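Side-chain contacts in amine Dehydrogenase (PDB 1JMX), which probably oxidises primary amines to aldehydes and passes the electrons on to heme c, this chain forming a seven-bladed beta-propeller: residues B[10-15]-B[301-306]; B[23-28]-B[32-37]; B[48-51]-B[56-59]. All coordinates share one frame; numbering follows the deposited sequence.

How the interactions relate
The three contacts lie in three successive blades of a beta-propeller, the last one and the first two. Interaction 2 is the outer hairpin of a sheet that strand 12-18 also enters and C-terminal strand 345-348 completes, closing the ring. Interaction 1 joins strand 12-18 to the end of strand 299-302 and the turn after it; interaction 3 pairs the first two strands of the following sheet. Along the chain, interaction 2 and then interaction 3 fall between the segments of interaction 1, 286 residues apart. Centres are about 12 Å (1 and 2), 15 Å (1 and 3) and 14 Å (2 and 3) apart. I15 and L23 pack on A48, M50, A57 and V59, so neighbouring blades meet through apolar side chains.

Interaction 1 of 3, residues B[10-15]-B[301-306]; sequences GHEYMI and AFDKKG
The carboxylates of E12 and D303 lie nearly parallel, their planes 8° apart, and D303 CB lies off one side of the E12 plane, beyond the oxygens and 3.7 Å from E12 OE2. K304 CB lies toward the other side of that plane, and the edge is given to hydrogen bonds. This is an interblade contact of the propeller: E12 begins strand 12-18, while D303 and K304 follow strand 299-302 of the adjacent blade. K304 N donates to E12 OE2 over 2.7 Å with an N-H...O angle of 156°, E12 OE2 accepting through its syn lone pair. On the same edge a water donates to E12 OE1 and accepts from K305 N, so one carboxylate serves two successive peptide N-H groups, one directly and one through water. E12 reaches them because its CG is anti to the backbone N and the chain runs on extended.

D303 OD2 is meanwhile turned to its own chain, accepting from G306 N at 2.8 Å in an Asx motif and also from the backbone N of D307. With D303 OD1 4.5 Å from E12 OE1, the two acids probably raise each other's proton affinity, an effect the surrounding N-H donors should offset. Deeper in, M14 touches V346 and Y310, and its chain bends at its last torsion (chi3 -90°) to bring CE to 3.7 Å from A301 CB.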
# COMPACT_ATOMS: atom_id res chain seq x y z
N GLY B 10 -27.06 -31.04 -24.60
CA GLY B 10 -27.90 -29.99 -25.14
C GLY B 10 -28.18 -28.87 -24.15
O GLY B 10 -28.59 -27.78 -24.54
N HIS B 11 -28.00 -29.15 -22.86
CA HIS B 11 -28.23 -28.16 -21.81
C HIS B 11 -27.07 -27.20 -21.67
O HIS B 11 -25.91 -27.61 -21.73
CB HIS B 11 -28.44 -28.83 -20.47
CG HIS B 11 -29.81 -29.41 -20.30
ND1 HIS B 11 -30.42 -29.49 -19.07
CD2 HIS B 11 -30.66 -29.95 -21.19
CE1 HIS B 11 -31.60 -30.07 -19.21
NE2 HIS B 11 -31.76 -30.36 -20.49
N GLU B 12 -27.39 -25.95 -21.40
CA GLU B 12 -26.39 -24.91 -21.22
C GLU B 12 -25.94 -24.87 -19.76
O GLU B 12 -26.74 -25.02 -18.85
CB GLU B 12 -26.96 -23.56 -21.63
CG GLU B 12 -25.94 -22.45 -21.65
CD GLU B 12 -26.37 -21.32 -22.53
OE1 GLU B 12 -27.59 -21.14 -22.72
OE2 GLU B 12 -25.49 -20.62 -23.06
N TYR B 13 -24.64 -24.68 -19.55
CA TYR B 13 -24.08 -24.65 -18.21
C TYR B 13 -23.03 -23.57 -18.07
O TYR B 13 -22.52 -23.05 -19.07
CB TYR B 13 -23.46 -25.99 -17.85
CG TYR B 13 -24.46 -27.12 -17.74
CD1 TYR B 13 -24.60 -28.06 -18.77
CD2 TYR B 13 -25.25 -27.25 -16.61
CE1 TYR B 13 -25.51 -29.10 -18.66
CE2 TYR B 13 -26.16 -28.29 -16.49
CZ TYR B 13 -26.29 -29.21 -17.52
OH TYR B 13 -27.19 -30.24 -17.39
N MET B 14 -22.71 -23.24 -16.83
CA MET B 14 -21.71 -22.23 -16.52
C MET B 14 -20.87 -22.67 -15.34
O MET B 14 -21.40 -23.13 -14.34
CB MET B 14 -22.38 -20.90 -16.17
CG MET B 14 -21.42 -19.83 -15.66
SD MET B 14 -22.27 -18.35 -15.05
CE MET B 14 -22.33 -17.43 -16.53
N ILE B 15 -19.56 -22.57 -15.48
CA ILE B 15 -18.69 -22.93 -14.38
C ILE B 15 -18.08 -21.69 -13.76
O ILE B 15 -17.79 -20.71 -14.45
CB ILE B 15 -17.56 -23.89 -14.78
CG1 ILE B 15 -16.68 -23.28 -15.87
CG2 ILE B 15 -18.14 -25.22 -15.19
CD1 ILE B 15 -15.38 -24.04 -16.08
N ALA B 301 -20.36 -12.20 -18.25
CA ALA B 301 -20.54 -13.48 -18.94
C ALA B 301 -21.91 -13.45 -19.62
O ALA B 301 -22.89 -13.07 -19.01
CB ALA B 301 -20.44 -14.65 -17.97
N PHE B 302 -21.93 -13.76 -20.91
CA PHE B 302 -23.16 -13.81 -21.69
C PHE B 302 -23.52 -15.27 -21.96
O PHE B 302 -22.63 -16.10 -22.17
CB PHE B 302 -22.93 -13.15 -23.06
CG PHE B 302 -23.34 -11.70 -23.13
CD1 PHE B 302 -22.38 -10.71 -23.31
CD2 PHE B 302 -24.68 -11.34 -23.08
CE1 PHE B 302 -22.75 -9.38 -23.45
CE2 PHE B 302 -25.06 -10.01 -23.21
CZ PHE B 302 -24.09 -9.03 -23.40
N ASP B 303 -24.80 -15.60 -21.94
CA ASP B 303 -25.17 -16.96 -22.28
C ASP B 303 -25.11 -17.04 -23.82
O ASP B 303 -24.83 -16.03 -24.48
CB ASP B 303 -26.54 -17.39 -21.69
CG ASP B 303 -27.73 -16.61 -22.24
OD1 ASP B 303 -28.85 -16.92 -21.81
OD2 ASP B 303 -27.57 -15.70 -23.08
N LYS B 304 -25.37 -18.22 -24.38
CA LYS B 304 -25.28 -18.43 -25.83
C LYS B 304 -26.05 -17.46 -26.71
O LYS B 304 -25.50 -16.91 -27.66
CB LYS B 304 -25.65 -19.87 -26.19
CG LYS B 304 -24.53 -20.64 -26.86
CD LYS B 304 -23.28 -20.77 -25.97
CE LYS B 304 -22.18 -21.56 -26.66
NZ LYS B 304 -20.99 -21.69 -25.80
N LYS B 305 -27.32 -17.24 -26.39
CA LYS B 305 -28.16 -16.33 -27.17
C LYS B 305 -27.98 -14.86 -26.82
O LYS B 305 -28.26 -14.00 -27.65
CB LYS B 305 -29.64 -16.72 -27.05
CG LYS B 305 -30.02 -17.97 -27.84
CD LYS B 305 -31.49 -18.33 -27.63
CE LYS B 305 -32.43 -17.18 -28.05
NZ LYS B 305 -33.86 -17.43 -27.68
N GLY B 306 -27.46 -14.58 -25.63
CA GLY B 306 -27.27 -13.20 -25.23
C GLY B 306 -28.53 -12.63 -24.59
O GLY B 306 -28.75 -11.42 -24.64
O HOH W 1 -28.68 -19.30 -24.45

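Interaction 2 of 3, residues B[23-28]-B[32-37]; sequences LHVVDV and TVYKSC
V25 O is gripped by two successive peptide N-H groups: Y34 N at 2.7 Å, with a bent N-H...O angle of 140°, and K35 N in a weak bond at 3.4 Å. With both residues facing V25, this is a classic beta bulge in the antiparallel hairpin of strands 22-27 and 32-38. The register moves by one there: K35 pairs with V25, but V33 with V26. V25 N returns an almost straight bond to K35 O (2.8 Å, 177°).

Because of the bulge, Y34 and K35 both run alongside V25 on the face they share with L23, D27 and C37. V25 CG2 touches K35 CG at 3.6 Å, and V25 CG1 lies 4.1 Å from Y34 CB. K35 CG stands between its backbone N and carbonyl carbon (chi1 68°), against the valine.

On the other face H24 turns the CD2 edge of its imidazole toward S36, though how closely is doubtful. Trimming H24 to an alanine would probably remove the ring edge beside S36 and the contact with P335, opening a gap there.

K35 NZ bonds P5 O and L72 O, and Y34 OH bonds A6 O. C37 is disulfide-linked to C75. Strand 32-38, outermost in this chain's sheet, is thus tied to the next blade by the disulfide and by K35 to L72 O, and to the N-terminal tail through P5 and A6.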
# COMPACT_ATOMS: atom_id res chain seq x y z
N LEU B 23 -15.75 -25.70 -7.44
CA LEU B 23 -16.01 -25.45 -8.84
C LEU B 23 -17.49 -25.79 -8.88
O LEU B 23 -17.88 -26.90 -8.53
CB LEU B 23 -15.22 -26.39 -9.75
CG LEU B 23 -15.39 -26.19 -11.26
CD1 LEU B 23 -14.20 -26.79 -12.00
CD2 LEU B 23 -16.69 -26.82 -11.77
N HIS B 24 -18.31 -24.81 -9.21
CA HIS B 24 -19.74 -25.01 -9.27
C HIS B 24 -20.25 -25.02 -10.69
O HIS B 24 -19.73 -24.30 -11.54
CB HIS B 24 -20.46 -23.91 -8.50
CG HIS B 24 -20.02 -23.79 -7.08
ND1 HIS B 24 -19.23 -22.76 -6.62
CD2 HIS B 24 -20.25 -24.60 -6.01
CE1 HIS B 24 -19.00 -22.93 -5.33
NE2 HIS B 24 -19.60 -24.04 -4.94
N VAL B 25 -21.24 -25.85 -10.94
CA VAL B 25 -21.86 -25.93 -12.25
C VAL B 25 -23.22 -25.27 -12.08
O VAL B 25 -24.01 -25.64 -11.22
CB VAL B 25 -22.04 -27.39 -12.72
CG1 VAL B 25 -22.64 -27.41 -14.11
CG2 VAL B 25 -20.70 -28.11 -12.73
N VAL B 26 -23.45 -24.23 -12.88
CA VAL B 26 -24.70 -23.50 -12.84
C VAL B 26 -25.55 -23.88 -14.03
O VAL B 26 -25.08 -23.86 -15.17
CB VAL B 26 -24.46 -21.96 -12.84
CG1 VAL B 26 -25.78 -21.20 -13.03
CG2 VAL B 26 -23.80 -21.53 -11.52
N ASP B 27 -26.76 -24.33 -13.76
CA ASP B 27 -27.67 -24.67 -14.82
C ASP B 27 -28.24 -23.33 -15.28
O ASP B 27 -29.00 -22.68 -14.55
CB ASP B 27 -28.77 -25.58 -14.30
CG ASP B 27 -29.75 -25.97 -15.37
OD1 ASP B 27 -30.91 -25.50 -15.32
OD2 ASP B 27 -29.36 -26.72 -16.27
N VAL B 28 -27.82 -22.89 -16.46
CA VAL B 28 -28.25 -21.61 -17.01
C VAL B 28 -29.76 -21.46 -17.23
O VAL B 28 -30.29 -20.35 -17.12
CB VAL B 28 -27.48 -21.29 -18.31
CG1 VAL B 28 -28.00 -20.02 -18.97
CG2 VAL B 28 -26.00 -21.16 -18.01
N THR B 32 -29.89 -21.94 -11.28
CA THR B 32 -29.66 -22.58 -10.00
C THR B 32 -28.39 -23.42 -10.08
O THR B 32 -27.95 -23.79 -11.17
CB THR B 32 -30.87 -23.47 -9.57
OG1 THR B 32 -30.92 -24.66 -10.37
CG2 THR B 32 -32.19 -22.71 -9.71
N VAL B 33 -27.78 -23.69 -8.92
CA VAL B 33 -26.57 -24.50 -8.87
C VAL B 33 -26.92 -25.96 -9.17
O VAL B 33 -27.72 -26.59 -8.46
CB VAL B 33 -25.89 -24.40 -7.48
CG1 VAL B 33 -24.64 -25.28 -7.43
CG2 VAL B 33 -25.53 -22.95 -7.19
N TYR B 34 -26.39 -26.47 -10.27
CA TYR B 34 -26.63 -27.84 -10.69
C TYR B 34 -25.86 -28.83 -9.81
O TYR B 34 -26.43 -29.80 -9.31
CB TYR B 34 -26.24 -28.01 -12.16
CG TYR B 34 -26.65 -29.33 -12.74
CD1 TYR B 34 -27.97 -29.56 -13.14
CD2 TYR B 34 -25.72 -30.37 -12.88
CE1 TYR B 34 -28.35 -30.79 -13.67
CE2 TYR B 34 -26.10 -31.60 -13.41
CZ TYR B 34 -27.41 -31.81 -13.80
OH TYR B 34 -27.79 -33.02 -14.32
N LYS B 35 -24.57 -28.55 -9.61
CA LYS B 35 -23.70 -29.38 -8.78
C LYS B 35 -22.44 -28.62 -8.38
O LYS B 35 -22.12 -27.58 -8.94
CB LYS B 35 -23.33 -30.69 -9.50
CG LYS B 35 -22.42 -30.51 -10.72
CD LYS B 35 -22.22 -31.81 -11.49
CE LYS B 35 -21.51 -32.85 -10.65
NZ LYS B 35 -21.42 -34.13 -11.38
N SER B 36 -21.74 -29.15 -7.38
CA SER B 36 -20.52 -28.54 -6.88
C SER B 36 -19.45 -29.60 -6.78
O SER B 36 -19.72 -30.74 -6.40
CB SER B 36 -20.76 -27.92 -5.50
OG SER B 36 -21.82 -26.97 -5.54
N CYS B 37 -18.22 -29.23 -7.11
CA CYS B 37 -17.09 -30.14 -7.05
C CYS B 37 -16.04 -29.51 -6.15
O CYS B 37 -15.75 -28.32 -6.27
CB CYS B 37 -16.45 -30.35 -8.43
SG CYS B 37 -17.41 -31.18 -9.74

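Interaction 3 of 3, residues B[48-51]-B[56-59]; sequences AMMA and TAYV
Strands 47-50 and 56-61 pair as an antiparallel hairpin, in which the axes of 48-50 and 56-59 approach to 4.6 Å, their directions 152° apart. M49 and Y58 form the hydrogen-bonded pair, with M49 N to Y58 O at 3.0 Å and Y58 N to M49 O at 2.9 Å. Farther along, A51 N reaches T56 O at 2.7 Å, although A51 has already left the strand. M50 with A57, between these bonds, and A48 with V59, beyond M49-Y58, are non-hydrogen-bonded pairs.

On the face of those two pairs the contacts are all apolar. A48 CB meets V59 CG2 at 3.7 Å. M50 starts with CG beside its backbone N, and then bends twice (chi2 -54°, chi3 -70°), folding the thioether back across the hairpin so that SD lies 3.8 Å from A57 CB and CE comes near the backbone of T56. Against this face I15 and L23 of the preceding blade are laid.

The opposite face carries M49 and Y58. The Y58 ring presents its edge to A51, whose CB lies in the ring plane, 3.5 Å from CE1; this is a methyl at a ring edge and not over the pi face. A51 CB also touches T56, coming nearest to T56 O at 3.2 Å, and T56 OG1 bonds D53 OD1 in the turn.

M50 N turns away from strand 56-61 and bonds Q204 OE1. Backbone bonds thus run within the hairpin, to Q204, and from A57 and V59 to I70 and Y68 of the next strand, while the face toward the neighbouring blade is left to methyl groups and sulfur, an interface that would be held mainly by dispersion and burial.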
# COMPACT_ATOMS: atom_id res chain seq x y z
N ALA B 48 -10.64 -20.96 -14.68
CA ALA B 48 -10.98 -22.15 -15.46
C ALA B 48 -11.39 -21.90 -16.90
O ALA B 48 -11.86 -20.81 -17.26
CB ALA B 48 -12.07 -22.94 -14.75
N MET B 49 -11.19 -22.92 -17.72
CA MET B 49 -11.56 -22.93 -19.14
C MET B 49 -11.99 -24.34 -19.50
O MET B 49 -11.37 -25.32 -19.08
CB MET B 49 -10.40 -22.51 -20.04
CG MET B 49 -10.10 -21.03 -20.04
SD MET B 49 -9.06 -20.55 -21.43
CE MET B 49 -7.46 -20.70 -20.74
N MET B 50 -13.08 -24.44 -20.25
CA MET B 50 -13.62 -25.72 -20.70
C MET B 50 -12.84 -26.30 -21.87
O MET B 50 -12.47 -25.57 -22.79
CB MET B 50 -15.09 -25.56 -21.09
CG MET B 50 -16.01 -25.34 -19.92
SD MET B 50 -15.82 -26.65 -18.71
CE MET B 50 -16.53 -28.03 -19.60
N ALA B 51 -12.60 -27.60 -21.82
CA ALA B 51 -11.88 -28.29 -22.90
C ALA B 51 -12.87 -28.52 -24.03
O ALA B 51 -14.08 -28.48 -23.81
CB ALA B 51 -11.32 -29.62 -22.41
N THR B 56 -14.54 -31.49 -19.65
CA THR B 56 -13.39 -31.32 -18.77
C THR B 56 -13.00 -29.85 -18.60
O THR B 56 -12.75 -29.15 -19.57
CB THR B 56 -12.14 -32.07 -19.31
OG1 THR B 56 -12.47 -33.43 -19.59
CG2 THR B 56 -11.01 -32.03 -18.28
N ALA B 57 -12.95 -29.41 -17.34
CA ALA B 57 -12.55 -28.05 -17.03
C ALA B 57 -11.10 -28.05 -16.58
O ALA B 57 -10.70 -28.89 -15.78
CB ALA B 57 -13.43 -27.48 -15.91
N TYR B 58 -10.29 -27.18 -17.17
CA TYR B 58 -8.89 -27.07 -16.77
C TYR B 58 -8.76 -25.80 -15.93
O TYR B 58 -9.19 -24.73 -16.36
CB TYR B 58 -7.96 -27.07 -17.98
CG TYR B 58 -7.84 -28.44 -18.62
CD1 TYR B 58 -8.70 -28.83 -19.64
CD2 TYR B 58 -6.89 -29.35 -18.17
CE1 TYR B 58 -8.61 -30.10 -20.20
CE2 TYR B 58 -6.80 -30.62 -18.72
CZ TYR B 58 -7.66 -30.99 -19.74
OH TYR B 58 -7.58 -32.25 -20.30
N VAL B 59 -8.20 -25.96 -14.73
CA VAL B 59 -8.07 -24.87 -13.76
C VAL B 59 -6.66 -24.56 -13.25
O VAL B 59 -5.94 -25.45 -12.80
CB VAL B 59 -8.96 -25.16 -12.51
CG1 VAL B 59 -9.06 -23.94 -11.60
CG2 VAL B 59 -10.35 -25.62 -12.94